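DUF3247 family protein (Xanthomonas campestris pv. campestris, PDB 2E12) is of unknown function but adopts a variant of the Sm-like fold, a motif that in other proteins often serves RNA binding. Local coordinates at residues His20-Leu25 with Ala46-Ile51; Arg32-Asp37 with Ile86-Pro91; Asn64-Ile69 with Pro78-Met83. All coordinates share one frame; numbering follows the deposited sequence.

Overall arrangement
The three contacts lie in one small Sm-like domain. Contact 1 sets the end of helix 12-23 on the irregular middle of strand 44-55. Contact 2 pairs strand 30-35 with strand 86-91, and contact 3 is the hairpin of strands 61-70 and 79-82. Along the chain, contact 1 closes before contact 3 opens, contact 3 is nested inside contact 2, and contacts 1 and 2 alternate. Their centres are about 10 to 13 Å apart. Contacts 1 and 3 reach the same sheet. Leu-67 meets Ile-33 and Ile-86 between the sheets. Trp-21 and Val-22 of the helix, with Leu-25 just after it, pack on Met-83, and Trp-21 and Leu-25 also on Val-89, so helix and both sheets share one interior.

Contact 1: His20-Leu25 with Ala46-Ile51; sequences HWVKLL and AVRPTI
This contact belongs to the N-terminal helix of the Sm-like fold, where its last turn packs on the irregular middle of strand 44-55. Val-22 and Leu-25 meet Arg-48, Pro-49 and Ile-51. No hydrogen bond crosses between the two segments. The contact is van der Waals packing, mostly apolar.

Val-22 does most of the touching, and its two methyls divide the work. CG1 is anti to the backbone N (chi1 179°) and reaches the backbone of the other segment. Val-22 CG1 lies 3.4 Å from Pro-49 O. The same methyl meets the aliphatic stem of Arg-48, with Val-22 CG1 to Arg-48 CG at 4.1 Å, and the two side chains cross at about a right angle. CG2 lies beside the backbone N and serves Ile-51. Val-22 CG2 is 4.0 Å from Ile-51 CG1 and also touches the terminal CD1.

Leu-25 follows the helix and meets the proline ring at its CD corner. Leu-25 O lies 3.4 Å from Pro-49 CD, and Leu-25 CB is 4.3 Å from the same CD. This carbonyl oxygen is buried by the contact and has no hydrogen-bond partner in the model. The turn itself is closed by a backbone bond from Leu-25 N to Val-22 O of 2.9 Å.

The stem of Arg-48 lies at the edge of the packing, and its guanidinium group forms a salt bridge with Asp-26. On another side of the helix, His-20 hydrogen-bonds Gln-12 and Glu-19 of the second subunit. Met-83, just after strand 79-82, touches Val-22, Leu-25 and Pro-49, while Leu-25 also packs on Leu-67 of strand 61-70 and Val-89 of strand 86-91, so the end of helix 12-23 is set against strands of both sheets.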
loop_
_atom_site.group_PDB
_atom_site.type_symbol
_atom_site.label_atom_id
_atom_site.label_comp_id
_atom_site.label_asym_id
_atom_site.label_seq_id
_atom_site.Cartn_x
_atom_site.Cartn_y
_atom_site.Cartn_z
ATOM N N HIS A 20 -1.317 -3.668 1.185
ATOM C CA HIS A 20 -1.278 -4.161 -0.192
ATOM C C HIS A 20 -1.346 -5.695 -0.220
ATOM O O HIS A 20 -1.946 -6.269 -1.116
ATOM C CB HIS A 20 -0.000 -3.688 -0.898
ATOM C CG HIS A 20 0.104 -4.133 -2.323
ATOM N ND1 HIS A 20 -0.800 -3.753 -3.290
ATOM C CD2 HIS A 20 1.003 -4.934 -2.943
ATOM C CE1 HIS A 20 -0.464 -4.302 -4.445
ATOM N NE2 HIS A 20 0.626 -5.024 -4.260
ATOM N N TRP A 21 -0.738 -6.344 0.774
ATOM C CA TRP A 21 -0.733 -7.806 0.859
ATOM C C TRP A 21 -2.141 -8.365 1.003
ATOM O O TRP A 21 -2.464 -9.413 0.440
ATOM C CB TRP A 21 0.112 -8.280 2.050
ATOM C CG TRP A 21 1.605 -8.100 1.889
ATOM C CD1 TRP A 21 2.528 -8.014 2.892
ATOM C CD2 TRP A 21 2.341 -8.008 0.660
ATOM N NE1 TRP A 21 3.787 -7.872 2.369
ATOM C CE2 TRP A 21 3.704 -7.866 1.002
ATOM C CE3 TRP A 21 1.983 -8.031 -0.696
ATOM C CZ2 TRP A 21 4.710 -7.747 0.038
ATOM C CZ3 TRP A 21 2.983 -7.912 -1.654
ATOM C CH2 TRP A 21 4.332 -7.772 -1.280
ATOM N N VAL A 22 -2.972 -7.673 1.777
ATOM C CA VAL A 22 -4.350 -8.109 1.974
ATOM C C VAL A 22 -5.069 -8.114 0.622
ATOM O O VAL A 22 -5.769 -9.055 0.287
ATOM C CB VAL A 22 -5.088 -7.176 2.971
ATOM C CG1 VAL A 22 -6.537 -7.622 3.155
ATOM C CG2 VAL A 22 -4.357 -7.185 4.314
ATOM N N LYS A 23 -4.862 -7.050 -0.147
ATOM C CA LYS A 23 -5.455 -6.905 -1.471
ATOM C C LYS A 23 -5.085 -8.074 -2.382
ATOM O O LYS A 23 -5.839 -8.436 -3.285
ATOM C CB LYS A 23 -4.976 -5.595 -2.110
ATOM C CG LYS A 23 -5.596 -4.335 -1.526
ATOM C CD LYS A 23 -7.012 -4.133 -2.034
ATOM C CE LYS A 23 -7.043 -4.228 -3.555
ATOM N NZ LYS A 23 -5.924 -3.455 -4.166
ATOM N N LEU A 24 -3.915 -8.656 -2.147
ATOM C CA LEU A 24 -3.450 -9.775 -2.949
ATOM C C LEU A 24 -3.722 -11.129 -2.285
ATOM O O LEU A 24 -3.413 -12.172 -2.850
ATOM C CB LEU A 24 -1.955 -9.624 -3.222
ATOM C CG LEU A 24 -1.543 -8.310 -3.892
ATOM C CD1 LEU A 24 -0.027 -8.283 -4.049
ATOM C CD2 LEU A 24 -2.228 -8.167 -5.244
ATOM N N LEU A 25 -4.301 -11.114 -1.090
ATOM C CA LEU A 25 -4.591 -12.357 -0.378
ATOM C C LEU A 25 -6.073 -12.494 -0.061
ATOM O O LEU A 25 -6.453 -12.723 1.092
ATOM C CB LEU A 25 -3.794 -12.421 0.933
ATOM C CG LEU A 25 -2.281 -12.624 0.837
ATOM C CD1 LEU A 25 -1.626 -12.362 2.185
ATOM C CD2 LEU A 25 -1.995 -14.039 0.370
ATOM N N ALA A 46 -7.142 -19.283 3.773
ATOM C CA ALA A 46 -8.328 -19.755 4.492
ATOM C C ALA A 46 -9.404 -18.681 4.628
ATOM O O ALA A 46 -10.576 -18.933 4.388
ATOM C CB ALA A 46 -7.931 -20.274 5.878
ATOM N N VAL A 47 -8.999 -17.478 5.016
ATOM C CA VAL A 47 -9.938 -16.379 5.190
ATOM C C VAL A 47 -9.181 -15.072 4.927
ATOM O O VAL A 47 -8.005 -14.968 5.270
ATOM C CB VAL A 47 -10.526 -16.404 6.626
ATOM C CG1 VAL A 47 -9.429 -16.129 7.651
ATOM C CG2 VAL A 47 -11.657 -15.403 6.759
ATOM N N ARG A 48 -9.832 -14.089 4.302
ATOM C CA ARG A 48 -9.154 -12.821 4.022
ATOM C C ARG A 48 -8.623 -12.289 5.345
ATOM O O ARG A 48 -9.377 -12.146 6.308
ATOM C CB ARG A 48 -10.113 -11.796 3.400
ATOM C CG ARG A 48 -9.450 -10.440 3.125
ATOM C CD ARG A 48 -10.447 -9.382 2.643
ATOM N NE ARG A 48 -10.944 -9.644 1.295
ATOM C CZ ARG A 48 -11.781 -8.846 0.638
ATOM N NH1 ARG A 48 -12.221 -7.730 1.201
ATOM N NH2 ARG A 48 -12.181 -9.165 -0.585
ATOM N N PRO A 49 -7.312 -12.008 5.416
ATOM C CA PRO A 49 -6.724 -11.494 6.658
ATOM C C PRO A 49 -7.040 -10.021 6.884
ATOM O O PRO A 49 -7.476 -9.321 5.969
ATOM C CB PRO A 49 -5.236 -11.746 6.457
ATOM C CG PRO A 49 -5.068 -11.547 4.986
ATOM C CD PRO A 49 -6.266 -12.278 4.413
ATOM N N THR A 50 -6.821 -9.560 8.112
ATOM C CA THR A 50 -7.090 -8.169 8.459
ATOM C C THR A 50 -5.909 -7.594 9.226
ATOM O O THR A 50 -5.250 -8.310 9.981
ATOM C CB THR A 50 -8.339 -8.064 9.350
ATOM O OG1 THR A 50 -8.083 -8.713 10.601
ATOM C CG2 THR A 50 -9.530 -8.735 8.677
ATOM N N ILE A 51 -5.632 -6.313 9.022
ATOM C CA ILE A 51 -4.536 -5.664 9.737
ATOM C C ILE A 51 -5.132 -5.108 11.027
ATOM O O ILE A 51 -6.182 -4.457 10.996
ATOM C CB ILE A 51 -3.924 -4.508 8.906
ATOM C CG1 ILE A 51 -3.420 -5.046 7.561
ATOM C CG2 ILE A 51 -2.782 -3.861 9.671
ATOM C CD1 ILE A 51 -2.392 -6.166 7.671
#

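Contact 2: Arg32-Asp37 with Ile86-Pro91; sequences RIELDD and IVAVHP
Glu-34 O is gripped by two backbone N-H groups, those of Val-87 and Ala-88. The Val-87 N bond is short, at 2.6 Å, and the Ala-88 N bond is longer, at 3.3 Å. Both donors come from the same face of the carbonyl plane. The Val-87 bond is the straighter, with 168° at its hydrogen against 151° for Ala-88. Glu-34 N to Ala-88 O is 2.8 Å and nearly straight at the hydrogen, and Arg-32 and His-90 exchange a pair of bonds.

On the face with Arg-32, Glu-34 and His-90, the extended Glu-34 side chain lies over the Ala-88 methyl, with Glu-34 CD 3.6 Å from Ala-88 CB. Its OE1 lies near the plane of the His-90 ring by CD2, too far for a bond with the ring.

On the face of Ile-33 and Val-89, Ile-33 CG2 is 3.7 Å from Ile-86 CG1. With chi1 at -54°, CG2 is anti to the backbone N, which turns it to Ile-86. Beyond the bulge the Leu-35 and Ile-86 side chains diverge, and only the end of Leu-35 comes back, with CD2 4.2 Å from Ile-86 CG1. Val-87 CG2 lies 3.4 Å from Asp-36 N. The carboxylate of Asp-36 forms a salt bridge with Arg-85.

Ile-33 and Ile-86 also pack on Leu-67. Val-87 and Ala-88 facing Glu-34 is a classic beta bulge in an antiparallel pair, here within the bent sheet of an Sm-like fold.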
loop_
_atom_site.group_PDB
_atom_site.type_symbol
_atom_site.label_atom_id
_atom_site.label_comp_id
_atom_site.label_asym_id
_atom_site.label_seq_id
_atom_site.Cartn_x
_atom_site.Cartn_y
_atom_site.Cartn_z
ATOM N N ARG A 32 1.174 -18.280 -4.016
ATOM C CA ARG A 32 2.476 -18.769 -3.581
ATOM C C ARG A 32 3.050 -17.526 -2.927
ATOM O O ARG A 32 2.984 -16.436 -3.501
ATOM C CB ARG A 32 3.341 -19.189 -4.765
ATOM C CG ARG A 32 4.340 -20.299 -4.456
ATOM C CD ARG A 32 4.766 -21.002 -5.745
ATOM N NE ARG A 32 5.078 -20.053 -6.814
ATOM C CZ ARG A 32 6.070 -19.167 -6.768
ATOM N NH1 ARG A 32 6.860 -19.101 -5.704
ATOM N NH2 ARG A 32 6.266 -18.339 -7.783
ATOM N N ILE A 33 3.601 -17.691 -1.732
ATOM C CA ILE A 33 4.135 -16.570 -0.972
ATOM C C ILE A 33 5.636 -16.615 -0.733
ATOM O O ILE A 33 6.186 -17.670 -0.448
ATOM C CB ILE A 33 3.438 -16.509 0.397
ATOM C CG1 ILE A 33 1.921 -16.460 0.191
ATOM C CG2 ILE A 33 3.928 -15.302 1.190
ATOM C CD1 ILE A 33 1.121 -16.593 1.472
ATOM N N GLU A 34 6.284 -15.458 -0.854
ATOM C CA GLU A 34 7.717 -15.346 -0.598
ATOM C C GLU A 34 7.875 -14.721 0.794
ATOM O O GLU A 34 7.340 -13.641 1.055
ATOM C CB GLU A 34 8.407 -14.462 -1.646
ATOM C CG GLU A 34 8.413 -15.038 -3.059
ATOM C CD GLU A 34 9.376 -14.305 -3.987
ATOM O OE1 GLU A 34 9.378 -14.592 -5.205
ATOM O OE2 GLU A 34 10.137 -13.445 -3.493
ATOM N N LEU A 35 8.609 -15.408 1.672
ATOM C CA LEU A 35 8.851 -14.964 3.051
ATOM C C LEU A 35 10.271 -14.421 3.222
ATOM O O LEU A 35 11.176 -14.829 2.503
ATOM C CB LEU A 35 8.635 -16.135 4.012
ATOM C CG LEU A 35 7.233 -16.752 4.044
ATOM C CD1 LEU A 35 7.286 -18.113 4.702
ATOM C CD2 LEU A 35 6.278 -15.825 4.778
ATOM N N ASP A 36 10.465 -13.533 4.199
ATOM C CA ASP A 36 11.781 -12.918 4.437
ATOM C C ASP A 36 12.885 -13.807 5.016
ATOM O O ASP A 36 13.979 -13.326 5.304
ATOM C CB ASP A 36 11.628 -11.657 5.306
ATOM C CG ASP A 36 11.171 -11.960 6.725
ATOM O OD1 ASP A 36 11.070 -13.145 7.090
ATOM O OD2 ASP A 36 10.920 -10.999 7.483
ATOM N N ASP A 37 12.601 -15.097 5.182
ATOM C CA ASP A 37 13.587 -16.046 5.701
ATOM C C ASP A 37 14.084 -16.933 4.552
ATOM O O ASP A 37 14.834 -17.892 4.759
ATOM C CB ASP A 37 12.954 -16.911 6.784
ATOM C CG ASP A 37 11.994 -17.926 6.219
ATOM O OD1 ASP A 37 11.277 -17.581 5.254
ATOM O OD2 ASP A 37 11.954 -19.058 6.748
ATOM N N ILE A 86 6.208 -11.406 5.031
ATOM C CA ILE A 86 6.022 -11.530 3.581
ATOM C C ILE A 86 6.804 -10.550 2.726
ATOM O O ILE A 86 6.867 -9.367 3.030
ATOM C CB ILE A 86 4.532 -11.405 3.203
ATOM C CG1 ILE A 86 3.780 -12.618 3.760
ATOM C CG2 ILE A 86 4.384 -11.262 1.677
ATOM C CD1 ILE A 86 2.274 -12.573 3.603
ATOM N N VAL A 87 7.358 -11.066 1.630
ATOM C CA VAL A 87 8.151 -10.285 0.682
ATOM C C VAL A 87 7.493 -10.218 -0.704
ATOM O O VAL A 87 7.716 -9.275 -1.470
ATOM C CB VAL A 87 9.558 -10.903 0.539
ATOM C CG1 VAL A 87 10.420 -10.051 -0.365
ATOM C CG2 VAL A 87 10.192 -11.043 1.904
ATOM N N ALA A 88 6.679 -11.216 -1.029
ATOM C CA ALA A 88 6.010 -11.240 -2.326
ATOM C C ALA A 88 4.822 -12.198 -2.322
ATOM O O ALA A 88 4.813 -13.179 -1.586
ATOM C CB ALA A 88 7.004 -11.648 -3.417
ATOM N N VAL A 89 3.827 -11.900 -3.152
ATOM C CA VAL A 89 2.635 -12.731 -3.267
ATOM C C VAL A 89 2.252 -12.824 -4.735
ATOM O O VAL A 89 1.936 -11.811 -5.358
ATOM C CB VAL A 89 1.439 -12.130 -2.497
ATOM C CG1 VAL A 89 0.200 -12.981 -2.724
ATOM C CG2 VAL A 89 1.758 -12.039 -1.007
ATOM N N HIS A 90 2.289 -14.032 -5.292
ATOM C CA HIS A 90 1.933 -14.227 -6.693
ATOM C C HIS A 90 0.781 -15.224 -6.833
ATOM O O HIS A 90 0.720 -16.224 -6.120
ATOM C CB HIS A 90 3.168 -14.679 -7.473
ATOM C CG HIS A 90 4.240 -13.633 -7.543
ATOM N ND1 HIS A 90 4.083 -12.454 -8.240
ATOM C CD2 HIS A 90 5.459 -13.564 -6.960
ATOM C CE1 HIS A 90 5.158 -11.704 -8.082
ATOM N NE2 HIS A 90 6.009 -12.355 -7.309
ATOM N N PRO A 91 -0.159 -14.951 -7.745
ATOM C CA PRO A 91 -1.320 -15.819 -7.976
ATOM C C PRO A 91 -1.013 -17.058 -8.821
ATOM O O PRO A 91 0.088 -17.185 -9.346
ATOM C CB PRO A 91 -2.283 -14.888 -8.682
ATOM C CG PRO A 91 -1.347 -14.125 -9.577
ATOM C CD PRO A 91 -0.192 -13.789 -8.651
#

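Contact 3: Asn64-Ile69 with Pro78-Met83; sequences NGQLRI and PQWIWM
Two tryptophan rings from one strand each receive an aliphatic chain from the other. Gln-66 CG lies over one face of the Trp-82 ring, 3.5 Å from the centroid of its six-membered ring, in a CH-pi contact. It is displaced toward the rim, near CZ3 and CE3. The Gln-66 amide lies nearly parallel to the indole, its plane 18° from the ring plane, and Gln-66 CD is 3.3 Å from Trp-82 CH2. Tyr-54 OH bonds Gln-66 NE2, while the Tyr-54 ring meets Trp-82 edge-to-face.

Arg-68 CB, by contrast, sits over the centre of the Trp-80 six-membered ring, at 3.7 Å from its centroid. Arg-68 CG, anti to the backbone N (chi1 180°), lies by CE2 and NE1, and Arg-68 CD, 3.6 Å from Trp-80 CZ2, stays close to the ring. The guanidinium group is turned 46° from the ring and forms a salt bridge with Asp-70. Gln-66 CB touches the edge of the Trp-80 ring, so this residue serves both indoles.

On the other side of the sheet, where Leu-67 and Ile-81 point, Leu-67 CB meets Met-83 CG at 4.0 Å, just past the strand. The backbones are joined by paired bonds between Leu-67 and Ile-81 and between Ile-69 and Gln-79. Met-83 N adds a bond of 2.9 Å to Gly-65 O.

This is an antiparallel beta hairpin with cross-strand side-chain pairs on one face. The other face, with Leu-67, Ile-69 and Ile-81, is largely apolar and turned to the interior of this variant Sm-like fold.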
loop_
_atom_site.group_PDB
_atom_site.type_symbol
_atom_site.label_atom_id
_atom_site.label_comp_id
_atom_site.label_asym_id
_atom_site.label_seq_id
_atom_site.Cartn_x
_atom_site.Cartn_y
_atom_site.Cartn_z
ATOM N N ASN A 64 -0.045 -5.096 12.478
ATOM C CA ASN A 64 0.419 -6.385 11.974
ATOM C C ASN A 64 -0.818 -7.212 11.624
ATOM O O ASN A 64 -1.940 -6.720 11.719
ATOM C CB ASN A 64 1.239 -7.116 13.032
ATOM C CG ASN A 64 2.251 -8.070 12.425
ATOM O OD1 ASN A 64 2.080 -8.550 11.305
ATOM N ND2 ASN A 64 3.296 -8.368 13.173
ATOM N N GLY A 65 -0.612 -8.464 11.223
ATOM C CA GLY A 65 -1.734 -9.325 10.876
ATOM C C GLY A 65 -1.369 -10.801 10.854
ATOM O O GLY A 65 -0.196 -11.164 10.745
ATOM N N GLN A 66 -2.382 -11.659 10.957
ATOM C CA GLN A 66 -2.166 -13.097 10.954
ATOM C C GLN A 66 -2.869 -13.720 9.766
ATOM O O GLN A 66 -4.039 -13.440 9.513
ATOM C CB GLN A 66 -2.678 -13.712 12.265
ATOM C CG GLN A 66 -1.919 -13.200 13.499
ATOM C CD GLN A 66 -2.456 -13.761 14.806
ATOM O OE1 GLN A 66 -2.268 -14.935 15.106
ATOM N NE2 GLN A 66 -3.140 -12.923 15.578
ATOM N N LEU A 67 -2.133 -14.567 9.049
ATOM C CA LEU A 67 -2.616 -15.261 7.855
ATOM C C LEU A 67 -2.622 -16.770 8.074
ATOM O O LEU A 67 -1.670 -17.334 8.619
ATOM C CB LEU A 67 -1.702 -14.940 6.673
ATOM C CG LEU A 67 -1.884 -15.647 5.329
ATOM C CD1 LEU A 67 -3.180 -15.214 4.687
ATOM C CD2 LEU A 67 -0.715 -15.302 4.417
ATOM N N ARG A 68 -3.716 -17.403 7.665
ATOM C CA ARG A 68 -3.876 -18.845 7.767
ATOM C C ARG A 68 -3.947 -19.398 6.346
ATOM O O ARG A 68 -4.726 -18.913 5.518
ATOM C CB ARG A 68 -5.166 -19.201 8.514
ATOM C CG ARG A 68 -5.406 -20.701 8.659
ATOM C CD ARG A 68 -6.808 -20.982 9.212
ATOM N NE ARG A 68 -7.461 -22.080 8.513
ATOM C CZ ARG A 68 -8.736 -22.421 8.661
ATOM N NH1 ARG A 68 -9.527 -21.754 9.499
ATOM N NH2 ARG A 68 -9.231 -23.415 7.943
ATOM N N ILE A 69 -3.122 -20.399 6.063
ATOM C CA ILE A 69 -3.088 -21.027 4.750
ATOM C C ILE A 69 -3.404 -22.499 4.972
ATOM O O ILE A 69 -2.851 -23.114 5.878
ATOM C CB ILE A 69 -1.672 -20.936 4.116
ATOM C CG1 ILE A 69 -1.199 -19.490 4.109
ATOM C CG2 ILE A 69 -1.681 -21.493 2.690
ATOM C CD1 ILE A 69 -2.146 -18.566 3.375
ATOM N N PRO A 78 -2.875 -27.090 8.710
ATOM C CA PRO A 78 -3.027 -25.665 8.396
ATOM C C PRO A 78 -1.862 -24.873 9.006
ATOM O O PRO A 78 -1.319 -25.266 10.036
ATOM C CB PRO A 78 -4.377 -25.328 9.018
ATOM C CG PRO A 78 -4.420 -26.241 10.230
ATOM C CD PRO A 78 -3.925 -27.545 9.641
ATOM N N GLN A 79 -1.480 -23.761 8.382
ATOM C CA GLN A 79 -0.356 -22.964 8.877
ATOM C C GLN A 79 -0.736 -21.507 9.117
ATOM O O GLN A 79 -1.440 -20.920 8.308
ATOM C CB GLN A 79 0.795 -23.013 7.860
ATOM C CG GLN A 79 0.646 -24.109 6.822
ATOM C CD GLN A 79 1.867 -25.001 6.751
ATOM O OE1 GLN A 79 1.836 -26.083 6.155
ATOM N NE2 GLN A 79 2.958 -24.549 7.362
ATOM N N TRP A 80 -0.275 -20.944 10.234
ATOM C CA TRP A 80 -0.525 -19.544 10.575
ATOM C C TRP A 80 0.801 -18.805 10.532
ATOM O O TRP A 80 1.797 -19.276 11.085
ATOM C CB TRP A 80 -1.120 -19.403 11.982
ATOM C CG TRP A 80 -2.568 -19.768 12.077
ATOM C CD1 TRP A 80 -3.094 -21.024 12.189
ATOM C CD2 TRP A 80 -3.678 -18.866 12.075
ATOM N NE1 TRP A 80 -4.464 -20.958 12.260
ATOM C CE2 TRP A 80 -4.849 -19.645 12.192
ATOM C CE3 TRP A 80 -3.799 -17.474 11.985
ATOM C CZ2 TRP A 80 -6.128 -19.075 12.222
ATOM C CZ3 TRP A 80 -5.072 -16.908 12.015
ATOM C CH2 TRP A 80 -6.217 -17.709 12.133
ATOM N N ILE A 81 0.811 -17.647 9.876
ATOM C CA ILE A 81 2.024 -16.849 9.759
ATOM C C ILE A 81 1.726 -15.380 10.030
ATOM O O ILE A 81 0.625 -14.911 9.751
ATOM C CB ILE A 81 2.610 -16.955 8.337
ATOM C CG1 ILE A 81 2.979 -18.406 8.027
ATOM C CG2 ILE A 81 3.821 -16.045 8.201
ATOM C CD1 ILE A 81 3.578 -18.607 6.643
ATOM N N TRP A 82 2.691 -14.660 10.589
ATOM C CA TRP A 82 2.496 -13.236 10.815
ATOM C C TRP A 82 2.874 -12.591 9.486
ATOM O O TRP A 82 3.902 -12.926 8.893
ATOM C CB TRP A 82 3.378 -12.720 11.959
ATOM C CG TRP A 82 2.936 -13.222 13.301
ATOM C CD1 TRP A 82 3.364 -14.349 13.936
ATOM C CD2 TRP A 82 1.923 -12.652 14.138
ATOM N NE1 TRP A 82 2.682 -14.520 15.117
ATOM C CE2 TRP A 82 1.790 -13.492 15.267
ATOM C CE3 TRP A 82 1.111 -11.512 14.044
ATOM C CZ2 TRP A 82 0.876 -13.230 16.296
ATOM C CZ3 TRP A 82 0.200 -11.251 15.069
ATOM C CH2 TRP A 82 0.093 -12.110 16.180
ATOM N N MET A 83 2.030 -11.679 9.014
ATOM C CA MET A 83 2.230 -11.039 7.717
ATOM C C MET A 83 3.444 -10.135 7.496
ATOM O O MET A 83 3.809 -9.884 6.349
ATOM C CB MET A 83 0.943 -10.310 7.319
ATOM C CG MET A 83 -0.151 -11.267 6.846
ATOM S SD MET A 83 -1.821 -10.570 6.874
ATOM C CE MET A 83 -1.854 -9.699 5.311
#